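Local coordinates for cycloalternan-forming enzyme (Listeria monocytogenes serovar 1/2a, PDB 5F7U), which belongs to glycosyl hydrolase family 31 and is built round a TIM barrel with further beta domains, with glycan bound in several separate pockets, at residues Asn273-Gln278 with Ser600-Ser605; Glu255-Ile260 with Glu282-Ala287; Asp631-Thr636 with Glu643-Ala648; Asp608-Ser613 with Pro750-Gly755. The protein carries 1 engineered substitution. All blocks are in the same frame, centred on the assembly; numbering follows the deposited sequence.

Interactions 1 and 3 meet at the glycan pocket of the TIM barrel: Asp602 of interaction 1 and Phe635 of interaction 3 both touch the chain B glucose, the contact centres about 14 Å apart. A backbone pair, Ser605 N to Thr636 O at 2.9 Å, joins them. Interaction 2 sits about 11 Å from interaction 1, centre to centre, tied to it by the salt bridge Glu274 OE1 to Arg283 NH1 (3.0 Å). Interaction 4, centred about 14 Å from interaction 1, uses helix 607-622, which meets interaction 1 through Thr604 OG1 and Ser609 OG (2.8 Å). Its centre is about 9 Å from that of interaction 3, whose Glu643 OE1 reaches Gly755 N at 2.7 Å.

Interaction 1: residues Asn273-Gln278 with Ser600-Ser605; sequences NEYQDQ and SGDQTS. With GLC (alpha-D-glucopyranose), chain F; GLC (alpha-D-glucopyranose), chain B.
Two donors of 273-278 converge on one carbonyl of 600-605, that of Asp602. Gln276 N reaches Asp602 O at 3.0 Å with a bent N-H...O angle of 134°. Gln278 NE2 reaches the same Asp602 O at 2.9 Å and a straighter 162°. They arrive from opposite faces of the carbonyl plane, Gln278 NE2 lying well above it, although Asp602 O is close to the plane of the Gln278 amide. A bend at chi2 turns the end of Gln278 to this position. A water adds a third link, donating to Gln276 O and accepting from Thr604 N.

Van der Waals contacts complete the interface. The extended Gln276 crosses Thr604 at about a right angle, Gln276 CD 3.5 Å from Thr604 CG2. Asp602 CB lies 3.6 Å from Tyr275 CD1, with ring and carboxylate planes 70° apart, and the phenol OH goes on to bond Glu663.

The sugar contacts come from the same residues. The chain B glucose donates from O2 to Asp602 OD1 at 2.5 Å. Asp602 OD2 lies 3.1 Å from O4 of the chain F glucose, the oxygen that links it to C1 of the chain B glucose. Tyr275 CD1 approaches O1 of chain F.

Asp602 is thus gripped by its backbone carbonyl while its carboxylate faces the sugars: the mutarotase-like-domain loop probably helps to set the position of a residue of the barrel's glycan pocket.

Interaction 2: residues Glu255-Ile260 with Glu282-Ala287; sequences ERYDTI and ERTYLA
Thr284, in segment 282-287 between helix 278-281 and strand 287-293, stands against the backbone of Glu255. At the start of 282-287 a Schellman motif closes the helix, with Glu282, at positive phi, as the C-prime residue; at its middle Thr284 forms an ST turn, OG1 accepting from Leu286 N at 3.1 Å. With chi1 at -175° OG1 lies opposite Thr284's own N, and it also donates to Glu255 O at 2.6 Å. One hydroxyl therefore serves both segments, and a straight backbone bond, Glu255 N to Leu286 O (2.9 Å, 176°), lies beside it.

Arg256 crosses Thr284 at about a right angle. CG2 of Thr284 sits over the centre of one face of the guanidinium, 3.6 Å above its plane. The polar rim is held by others: NE bonds Phe253 O, NH2 bonds Glu268 O, and NH1 bonds a water near the plane that makes a weak bond to Glu282 O.

Tyr257 also meets Thr284 roughly at a right angle, but presents its ring edge, with CE1 3.6 Å from OG1. Its hydroxyl bonds Ser600 O and lies in the plane of the Tyr285 ring, at that ring's edge; Tyr285 OH in turn bonds Gln278 NE2 and Asp602 N. These phenols carry the contact towards the barrel.

At the outer end two acids cross with carboxylate planes 62° apart. Glu282 OE2 has Lys265 as its salt-bridge partner, which probably eases the like-charge approach of Asp258 OD2 to Glu282 OE2, 3.8 Å.

Interaction 3: residues Asp631-Thr636 with Glu643-Ala648; sequences DMAGFT and ELYKRA. With GLC (alpha-D-glucopyranose), chain B.
Ala633 O accepts a hydrogen bond from Ser605 OG, while Leu644 CD2 of the facing helix touches the same Ala633 O at 4.0 Å. The oxygen belongs to a type II beta turn, Asp631 to Gly634, which starts the loop between strand 628-631 and helix 642-653 of the TIM barrel. A 2.9 Å bond from Gly634 N to Asp631 O closes the turn. Farther along the loop, Phe635 borders the chain B glucose, its CE2 3.7 Å from sugar C3.

Across to the helix the contact is apolar. Ala633 points its CB at Ala648, the two CB methyls 3.8 Å apart, and Ala633 N comes within 3.4 Å of Ala648 CB. Two alanines face each other here, consistent with the close approach, Ala633 CA to Ala648 CA 5.2 Å. Ala633 CB also meets Tyr645 CD1 at 4.1 Å and the Leu644 side chain.

The side chain of Met632 meets the helix through its terminal methyl. Tyr645 OH bonds Arg673 O, which holds the far end of the ring that receives it. Met632 CG stands between the backbone N and carbonyl carbon (chi1 55°), and a turn at chi3 folds the methyl over one ring face, offset toward the rim, as a CH-pi contact with CE 3.9 Å from the centroid of the Tyr645 ring, 27° off its normal.

Interaction 4: residues Asp608-Ser613 with Pro750-Gly755; sequences DSFQAS and PIVQEG
Val752 fits against Phe610 and Gln611 of helix 607-622, and that is the tight part of the contact. Its CG1 sits over the centre of the Phe610 ring, 3.7 Å from the centroid and 13° off the normal, a nearly axial CH-pi contact. Phe610 reaches it by sending its ring away from its own N (chi1 -176°), and Trp630 meets the same ring with the planes nearly parallel. The other branch, Val752 CG2, packs on Gln611 CG at 3.7 Å.

One strong polar bond reinforces this. Gln611 NE2 donates to Val752 O at 2.8 Å and 173°; the oxygen lies in the amide plane, while the nitrogen is tilted from the carbonyl plane. Next to it, Ile751 O is buried with no partner in the model, with Phe610 CE2 at 3.6 Å as a carbon neighbour.

Beyond Val752 the fit slackens. Gln753 comes only within 4.3 Å, from its CG to Gln611 NE2, and sends its own amide to Glu738. This is the loose end, where the segment runs on into exposed residues.

The contact joins helix 607-622 of the TIM barrel to a loop of the C-terminal beta domain, consistent with the multidomain build of family 31 enzymes.

Interaction 1: residues Asn273-Gln278 with Ser600-Ser605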
# COMPACT_ATOMS: atom_id res chain seq x y z
N ASN A 273 13.38 2.72 -11.74
CA ASN A 273 13.83 1.39 -11.32
C ASN A 273 15.14 1.50 -10.51
O ASN A 273 16.24 1.53 -11.10
CB ASN A 273 13.98 0.45 -12.55
CG ASN A 273 14.62 -0.89 -12.18
OD1 ASN A 273 14.64 -1.26 -11.02
ND2 ASN A 273 15.17 -1.60 -13.17
N GLU A 274 15.01 1.59 -9.18
CA GLU A 274 16.17 1.70 -8.27
C GLU A 274 16.33 0.41 -7.49
O GLU A 274 15.48 0.06 -6.68
CB GLU A 274 16.01 2.88 -7.28
CG GLU A 274 17.25 3.11 -6.39
CD GLU A 274 18.49 3.54 -7.18
OE1 GLU A 274 18.34 4.06 -8.30
OE2 GLU A 274 19.62 3.33 -6.70
N TYR A 275 17.42 -0.30 -7.76
CA TYR A 275 17.66 -1.62 -7.16
C TYR A 275 18.20 -1.48 -5.73
O TYR A 275 19.22 -0.82 -5.52
CB TYR A 275 18.65 -2.33 -8.07
CG TYR A 275 19.07 -3.72 -7.67
CD1 TYR A 275 18.21 -4.81 -7.83
CD2 TYR A 275 20.36 -3.95 -7.18
CE1 TYR A 275 18.61 -6.11 -7.47
CE2 TYR A 275 20.78 -5.23 -6.83
CZ TYR A 275 19.90 -6.30 -6.99
OH TYR A 275 20.32 -7.58 -6.62
N GLN A 276 17.51 -2.09 -4.76
CA GLN A 276 17.99 -2.24 -3.36
C GLN A 276 18.06 -1.00 -2.46
O GLN A 276 17.87 -1.12 -1.25
CB GLN A 276 19.36 -2.93 -3.30
CG GLN A 276 19.38 -4.39 -3.73
CD GLN A 276 20.77 -5.04 -3.60
OE1 GLN A 276 20.95 -6.22 -3.91
NE2 GLN A 276 21.75 -4.29 -3.14
N ASP A 277 18.36 0.17 -3.00
CA ASP A 277 18.57 1.33 -2.13
C ASP A 277 17.50 2.42 -2.34
O ASP A 277 17.79 3.63 -2.35
CB ASP A 277 20.00 1.89 -2.25
CG ASP A 277 20.31 2.43 -3.63
OD1 ASP A 277 19.50 2.21 -4.55
OD2 ASP A 277 21.37 3.10 -3.79
N GLN A 278 16.25 1.99 -2.46
CA GLN A 278 15.15 2.92 -2.68
C GLN A 278 15.02 3.91 -1.52
O GLN A 278 14.79 5.09 -1.76
CB GLN A 278 13.82 2.13 -2.87
CG GLN A 278 13.82 1.10 -4.00
CD GLN A 278 14.28 -0.30 -3.55
OE1 GLN A 278 14.82 -0.47 -2.46
NE2 GLN A 278 14.05 -1.31 -4.39
N SER A 600 6.69 -4.55 -3.73
CA SER A 600 7.63 -3.47 -3.40
C SER A 600 9.01 -3.57 -4.06
O SER A 600 9.90 -2.77 -3.78
CB SER A 600 7.74 -3.35 -1.88
OG SER A 600 8.43 -4.48 -1.36
N GLY A 601 9.19 -4.53 -4.97
CA GLY A 601 10.41 -4.57 -5.77
C GLY A 601 11.60 -5.22 -5.10
O GLY A 601 11.45 -6.12 -4.28
N ASP A 602 12.80 -4.75 -5.46
CA ASP A 602 14.02 -5.54 -5.26
C ASP A 602 14.72 -5.05 -4.02
O ASP A 602 15.29 -3.96 -4.02
CB ASP A 602 14.96 -5.37 -6.46
CG ASP A 602 14.36 -5.89 -7.77
OD1 ASP A 602 13.45 -6.73 -7.75
OD2 ASP A 602 14.82 -5.45 -8.85
N GLN A 603 14.68 -5.87 -2.96
CA GLN A 603 15.23 -5.50 -1.65
C GLN A 603 16.10 -6.61 -1.06
O GLN A 603 16.00 -7.78 -1.44
CB GLN A 603 14.10 -5.10 -0.68
CG GLN A 603 13.21 -3.99 -1.23
CD GLN A 603 12.15 -3.56 -0.24
OE1 GLN A 603 11.01 -4.01 -0.33
NE2 GLN A 603 12.54 -2.76 0.76
N THR A 604 16.95 -6.24 -0.13
CA THR A 604 17.85 -7.24 0.49
C THR A 604 17.24 -7.88 1.73
O THR A 604 16.30 -7.36 2.34
CB THR A 604 19.20 -6.64 0.87
OG1 THR A 604 18.99 -5.49 1.69
CG2 THR A 604 20.01 -6.23 -0.35
N SER A 605 17.80 -9.03 2.11
CA SER A 605 17.33 -9.78 3.28
C SER A 605 17.91 -9.20 4.57
O SER A 605 18.75 -9.82 5.24
CB SER A 605 17.65 -11.27 3.13
OG SER A 605 16.88 -11.80 2.05
C1 GLC F . 18.22 -5.68 -12.37
C2 GLC F . 16.91 -5.15 -12.96
C3 GLC F . 15.70 -5.57 -12.12
C4 GLC F . 15.62 -7.10 -11.99
C5 GLC F . 16.98 -7.58 -11.42
C6 GLC F . 17.10 -9.10 -11.33
O1 GLC F . 18.54 -4.98 -11.16
O2 GLC F . 16.97 -3.73 -13.03
O3 GLC F . 14.51 -5.03 -12.70
O4 GLC F . 14.57 -7.51 -11.10
O5 GLC F . 18.15 -7.10 -12.12
O6 GLC F . 16.96 -9.37 -9.93
C1 GLC B . 13.32 -7.91 -11.71
C2 GLC B . 12.25 -8.18 -10.62
C3 GLC B . 12.54 -9.45 -9.79
C4 GLC B . 12.76 -10.65 -10.72
C5 GLC B . 13.69 -10.30 -11.89
C6 GLC B . 13.82 -11.40 -12.93
O2 GLC B . 12.04 -7.00 -9.84
O3 GLC B . 11.45 -9.75 -8.90
O4 GLC B . 13.32 -11.75 -9.98
O5 GLC B . 13.34 -9.07 -12.57
O6 GLC B . 14.86 -10.99 -13.83
O HOH W 1 17.17 -3.23 0.09

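Interaction 2: residues Glu255-Ile260 with Glu282-Ala287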
# COMPACT_ATOMS: atom_id res chain seq x y z
N GLU A 255 4.24 4.94 -3.54
CA GLU A 255 4.91 3.95 -2.72
C GLU A 255 6.28 4.54 -2.33
O GLU A 255 7.11 4.83 -3.20
CB GLU A 255 5.05 2.66 -3.52
CG GLU A 255 5.76 1.55 -2.75
CD GLU A 255 5.88 0.29 -3.59
OE1 GLU A 255 6.10 0.45 -4.82
OE2 GLU A 255 5.74 -0.81 -3.04
N ARG A 256 6.48 4.77 -1.03
CA ARG A 256 7.67 5.48 -0.56
C ARG A 256 8.39 4.63 0.48
O ARG A 256 7.74 4.04 1.35
CB ARG A 256 7.28 6.85 0.02
CG ARG A 256 6.57 7.77 -0.99
CD ARG A 256 7.54 8.21 -2.08
NE ARG A 256 6.89 8.83 -3.23
CZ ARG A 256 7.55 9.39 -4.23
NH1 ARG A 256 8.88 9.47 -4.22
NH2 ARG A 256 6.86 9.92 -5.24
N TYR A 257 9.72 4.57 0.39
CA TYR A 257 10.52 3.61 1.16
C TYR A 257 11.27 4.25 2.31
O TYR A 257 11.80 3.54 3.20
CB TYR A 257 11.54 2.94 0.20
CG TYR A 257 10.90 2.07 -0.86
CD1 TYR A 257 10.27 2.64 -1.99
CD2 TYR A 257 10.95 0.68 -0.76
CE1 TYR A 257 9.70 1.85 -2.99
CE2 TYR A 257 10.37 -0.14 -1.75
CZ TYR A 257 9.75 0.47 -2.86
OH TYR A 257 9.20 -0.31 -3.84
N ASP A 258 11.36 5.59 2.28
CA ASP A 258 12.17 6.33 3.22
C ASP A 258 11.45 6.69 4.52
O ASP A 258 12.04 6.59 5.61
CB ASP A 258 12.81 7.58 2.56
CG ASP A 258 11.81 8.52 1.85
OD1 ASP A 258 10.61 8.20 1.66
OD2 ASP A 258 12.25 9.64 1.47
N THR A 259 10.20 7.12 4.39
CA THR A 259 9.39 7.58 5.50
C THR A 259 7.92 7.51 5.10
O THR A 259 7.60 7.60 3.93
CB THR A 259 9.76 9.01 5.94
OG1 THR A 259 8.97 9.39 7.07
CG2 THR A 259 9.60 10.01 4.78
N ILE A 260 7.05 7.33 6.08
CA ILE A 260 5.60 7.43 5.82
C ILE A 260 5.05 8.87 5.89
O ILE A 260 3.98 9.16 5.38
CB ILE A 260 4.75 6.43 6.65
CG1 ILE A 260 4.91 6.65 8.16
CG2 ILE A 260 5.11 4.99 6.25
CD1 ILE A 260 3.90 7.59 8.77
N GLU A 282 15.64 7.73 -1.98
CA GLU A 282 14.29 8.32 -1.97
C GLU A 282 13.65 8.17 -3.35
O GLU A 282 12.97 9.08 -3.85
CB GLU A 282 14.32 9.80 -1.49
CG GLU A 282 15.19 9.96 -0.25
CD GLU A 282 15.07 11.31 0.43
OE1 GLU A 282 14.50 12.26 -0.14
OE2 GLU A 282 15.59 11.42 1.56
N ARG A 283 13.87 7.00 -3.96
CA ARG A 283 13.29 6.71 -5.29
C ARG A 283 12.20 5.65 -5.17
O ARG A 283 12.05 5.03 -4.11
CB ARG A 283 14.38 6.30 -6.27
CG ARG A 283 15.38 7.44 -6.51
CD ARG A 283 16.54 6.99 -7.36
NE ARG A 283 17.54 8.05 -7.39
CZ ARG A 283 18.66 8.00 -8.09
NH1 ARG A 283 18.95 6.92 -8.84
NH2 ARG A 283 19.51 9.04 -8.03
N THR A 284 11.42 5.49 -6.24
CA THR A 284 10.32 4.53 -6.25
C THR A 284 9.89 4.14 -7.65
O THR A 284 10.03 4.92 -8.61
CB THR A 284 9.09 5.03 -5.47
OG1 THR A 284 8.10 3.98 -5.44
CG2 THR A 284 8.47 6.32 -6.10
N TYR A 285 9.36 2.92 -7.73
CA TYR A 285 8.79 2.39 -8.96
C TYR A 285 7.38 2.91 -9.20
O TYR A 285 6.87 2.82 -10.31
CB TYR A 285 8.65 0.88 -8.85
CG TYR A 285 9.86 0.11 -8.38
CD1 TYR A 285 10.84 -0.30 -9.29
CD2 TYR A 285 9.98 -0.27 -7.02
CE1 TYR A 285 11.93 -1.06 -8.88
CE2 TYR A 285 11.07 -1.02 -6.60
CZ TYR A 285 12.03 -1.40 -7.53
OH TYR A 285 13.08 -2.13 -7.10
N LEU A 286 6.74 3.40 -8.14
CA LEU A 286 5.30 3.66 -8.19
C LEU A 286 5.07 5.01 -7.52
O LEU A 286 5.09 5.12 -6.30
CB LEU A 286 4.54 2.51 -7.49
CG LEU A 286 3.05 2.31 -7.85
CD1 LEU A 286 2.57 1.07 -7.10
CD2 LEU A 286 2.21 3.52 -7.48
N ALA A 287 4.90 6.04 -8.35
CA ALA A 287 4.87 7.44 -7.89
C ALA A 287 3.53 8.03 -8.26
O ALA A 287 3.11 7.95 -9.41
CB ALA A 287 5.98 8.24 -8.56
O HOH W 2 10.77 8.94 -2.05
O HOH W 3 11.13 6.14 -1.60

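Interaction 3: residues Asp631-Thr636 with Glu643-Ala648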
# COMPACT_ATOMS: atom_id res chain seq x y z
N ASP A 631 8.46 -9.11 -1.23
CA ASP A 631 9.19 -10.37 -1.15
C ASP A 631 9.53 -10.60 0.33
O ASP A 631 10.44 -9.97 0.84
CB ASP A 631 10.50 -10.30 -1.97
CG ASP A 631 10.29 -9.94 -3.45
OD1 ASP A 631 9.22 -10.19 -4.01
OD2 ASP A 631 11.24 -9.41 -4.06
N MET A 632 8.78 -11.47 1.02
CA MET A 632 8.95 -11.60 2.48
C MET A 632 10.39 -12.00 2.80
O MET A 632 10.96 -12.90 2.17
CB MET A 632 7.92 -12.56 3.10
CG MET A 632 7.87 -13.95 2.48
SD MET A 632 7.16 -15.13 3.66
CE MET A 632 8.64 -15.47 4.59
N ALA A 633 10.99 -11.27 3.74
CA ALA A 633 12.39 -11.47 4.16
C ALA A 633 13.45 -11.11 3.13
O ALA A 633 14.61 -11.43 3.34
CB ALA A 633 12.62 -12.89 4.72
N GLY A 634 13.05 -10.45 2.04
CA GLY A 634 13.99 -9.96 0.99
C GLY A 634 14.31 -11.05 -0.02
O GLY A 634 14.31 -12.23 0.33
N PHE A 635 14.58 -10.67 -1.27
CA PHE A 635 14.77 -11.69 -2.31
C PHE A 635 16.24 -11.94 -2.66
O PHE A 635 16.57 -12.88 -3.38
CB PHE A 635 13.89 -11.43 -3.55
CG PHE A 635 14.53 -10.57 -4.63
CD1 PHE A 635 15.29 -9.41 -4.35
CD2 PHE A 635 14.31 -10.90 -5.98
CE1 PHE A 635 15.85 -8.65 -5.39
CE2 PHE A 635 14.85 -10.12 -7.02
CZ PHE A 635 15.62 -9.01 -6.72
N THR A 636 17.12 -11.09 -2.13
CA THR A 636 18.55 -11.17 -2.46
C THR A 636 19.41 -10.73 -1.27
O THR A 636 18.89 -10.32 -0.25
CB THR A 636 18.88 -10.35 -3.74
OG1 THR A 636 20.17 -10.77 -4.24
CG2 THR A 636 18.84 -8.85 -3.50
N GLU A 643 15.73 -15.54 12.51
CA GLU A 643 15.00 -14.45 13.17
C GLU A 643 14.30 -13.57 12.15
O GLU A 643 13.10 -13.32 12.26
CB GLU A 643 15.97 -13.61 14.01
CG GLU A 643 15.26 -12.50 14.79
CD GLU A 643 16.20 -11.47 15.38
OE1 GLU A 643 15.72 -10.58 16.10
OE2 GLU A 643 17.43 -11.56 15.13
N LEU A 644 15.04 -13.07 11.16
CA LEU A 644 14.40 -12.23 10.13
C LEU A 644 13.31 -13.01 9.40
O LEU A 644 12.22 -12.47 9.16
CB LEU A 644 15.42 -11.69 9.11
CG LEU A 644 14.82 -10.88 7.95
CD1 LEU A 644 14.02 -9.63 8.39
CD2 LEU A 644 15.91 -10.44 6.99
N TYR A 645 13.60 -14.26 9.04
CA TYR A 645 12.64 -15.05 8.30
C TYR A 645 11.32 -15.17 9.10
O TYR A 645 10.24 -15.00 8.53
CB TYR A 645 13.20 -16.42 7.93
CG TYR A 645 12.32 -17.13 6.92
CD1 TYR A 645 12.47 -16.88 5.55
CD2 TYR A 645 11.32 -18.03 7.34
CE1 TYR A 645 11.66 -17.51 4.63
CE2 TYR A 645 10.51 -18.66 6.42
CZ TYR A 645 10.68 -18.39 5.07
OH TYR A 645 9.88 -19.01 4.13
N LYS A 646 11.43 -15.43 10.40
CA LYS A 646 10.26 -15.61 11.27
C LYS A 646 9.48 -14.30 11.45
O LYS A 646 8.24 -14.29 11.40
CB LYS A 646 10.68 -16.19 12.64
CG LYS A 646 11.03 -17.66 12.59
CD LYS A 646 11.33 -18.14 14.00
CE LYS A 646 11.47 -19.66 14.08
NZ LYS A 646 11.69 -19.99 15.52
N ARG A 647 10.21 -13.20 11.63
CA ARG A 647 9.57 -11.88 11.79
C ARG A 647 8.84 -11.45 10.54
O ARG A 647 7.71 -10.94 10.61
CB ARG A 647 10.60 -10.81 12.21
CG ARG A 647 11.24 -11.02 13.58
CD ARG A 647 10.18 -11.08 14.68
NE ARG A 647 10.72 -10.91 16.03
CZ ARG A 647 10.03 -11.13 17.14
NH1 ARG A 647 8.74 -11.47 17.07
NH2 ARG A 647 10.62 -10.96 18.31
N ALA A 648 9.48 -11.68 9.39
CA ALA A 648 8.93 -11.34 8.09
C ALA A 648 7.71 -12.21 7.77
O ALA A 648 6.70 -11.70 7.29
CB ALA A 648 9.99 -11.50 7.02
C1 GLC B . 13.32 -7.91 -11.71
C2 GLC B . 12.25 -8.18 -10.62
C3 GLC B . 12.54 -9.45 -9.79
C4 GLC B . 12.76 -10.65 -10.72
C5 GLC B . 13.69 -10.30 -11.89
C6 GLC B . 13.82 -11.40 -12.93
O2 GLC B . 12.04 -7.00 -9.84
O3 GLC B . 11.45 -9.75 -8.90
O4 GLC B . 13.32 -11.75 -9.98
O5 GLC B . 13.34 -9.07 -12.57
O6 GLC B . 14.86 -10.99 -13.83

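Interaction 4: residues Asp608-Ser613 with Pro750-Gly755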
# COMPACT_ATOMS: atom_id res chain seq x y z
N ASP A 608 16.67 -3.65 8.03
CA ASP A 608 16.53 -2.32 7.42
C ASP A 608 15.62 -2.36 6.18
O ASP A 608 14.76 -1.49 5.98
CB ASP A 608 17.91 -1.73 7.07
CG ASP A 608 18.64 -1.15 8.28
OD1 ASP A 608 18.06 -1.00 9.38
OD2 ASP A 608 19.85 -0.85 8.15
N SER A 609 15.79 -3.39 5.35
CA SER A 609 14.93 -3.52 4.16
C SER A 609 13.49 -3.82 4.55
O SER A 609 12.57 -3.29 3.94
CB SER A 609 15.44 -4.61 3.20
OG SER A 609 16.74 -4.26 2.74
N PHE A 610 13.31 -4.68 5.56
CA PHE A 610 11.97 -5.02 6.09
C PHE A 610 11.28 -3.72 6.51
O PHE A 610 10.12 -3.48 6.13
CB PHE A 610 12.18 -5.98 7.27
CG PHE A 610 10.92 -6.55 7.91
CD1 PHE A 610 9.63 -6.38 7.39
CD2 PHE A 610 11.09 -7.34 9.07
CE1 PHE A 610 8.53 -6.95 8.03
CE2 PHE A 610 9.99 -7.92 9.71
CZ PHE A 610 8.70 -7.73 9.18
N GLN A 611 12.00 -2.86 7.24
CA GLN A 611 11.45 -1.57 7.65
C GLN A 611 11.03 -0.73 6.46
O GLN A 611 9.94 -0.13 6.48
CB GLN A 611 12.43 -0.78 8.51
CG GLN A 611 12.68 -1.43 9.87
CD GLN A 611 13.96 -0.96 10.53
OE1 GLN A 611 14.49 0.12 10.20
NE2 GLN A 611 14.50 -1.76 11.46
N ALA A 612 11.85 -0.74 5.40
CA ALA A 612 11.52 0.05 4.21
C ALA A 612 10.31 -0.55 3.46
O ALA A 612 9.47 0.19 2.94
CB ALA A 612 12.73 0.15 3.29
N SER A 613 10.21 -1.88 3.43
CA SER A 613 9.06 -2.53 2.81
C SER A 613 7.75 -2.12 3.50
O SER A 613 6.75 -1.82 2.84
CB SER A 613 9.21 -4.06 2.88
OG SER A 613 10.37 -4.50 2.18
N PRO A 750 4.10 -5.70 13.85
CA PRO A 750 5.21 -6.62 13.61
C PRO A 750 6.49 -6.14 14.28
O PRO A 750 6.62 -4.95 14.58
CB PRO A 750 5.34 -6.62 12.09
CG PRO A 750 4.88 -5.28 11.68
CD PRO A 750 3.74 -4.94 12.63
N ILE A 751 7.39 -7.07 14.55
CA ILE A 751 8.68 -6.72 15.15
C ILE A 751 9.65 -6.59 13.98
O ILE A 751 10.00 -7.60 13.33
CB ILE A 751 9.17 -7.78 16.17
CG1 ILE A 751 8.39 -7.70 17.49
CG2 ILE A 751 10.63 -7.51 16.55
CD1 ILE A 751 6.97 -8.22 17.47
N VAL A 752 10.06 -5.35 13.69
CA VAL A 752 10.90 -5.09 12.51
C VAL A 752 12.30 -4.62 12.90
O VAL A 752 13.05 -4.08 12.07
CB VAL A 752 10.25 -4.08 11.53
CG1 VAL A 752 8.90 -4.61 11.05
CG2 VAL A 752 10.08 -2.72 12.22
N GLN A 753 12.65 -4.85 14.16
CA GLN A 753 13.99 -4.52 14.67
C GLN A 753 14.71 -5.77 15.10
O GLN A 753 14.16 -6.61 15.80
CB GLN A 753 13.90 -3.57 15.86
CG GLN A 753 13.25 -2.23 15.53
CD GLN A 753 13.05 -1.37 16.75
OE1 GLN A 753 13.87 -1.38 17.67
NE2 GLN A 753 11.94 -0.62 16.79
N GLU A 754 15.94 -5.90 14.62
CA GLU A 754 16.81 -7.03 14.94
C GLU A 754 17.07 -7.11 16.45
O GLU A 754 17.37 -6.10 17.10
CB GLU A 754 18.12 -6.87 14.19
CG GLU A 754 19.01 -8.11 14.14
CD GLU A 754 20.31 -7.86 13.38
OE1 GLU A 754 20.39 -6.94 12.55
OE2 GLU A 754 21.30 -8.58 13.63
N GLY A 755 16.92 -8.32 17.00
CA GLY A 755 17.12 -8.58 18.43
C GLY A 755 16.00 -8.15 19.37
O GLY A 755 16.10 -8.35 20.57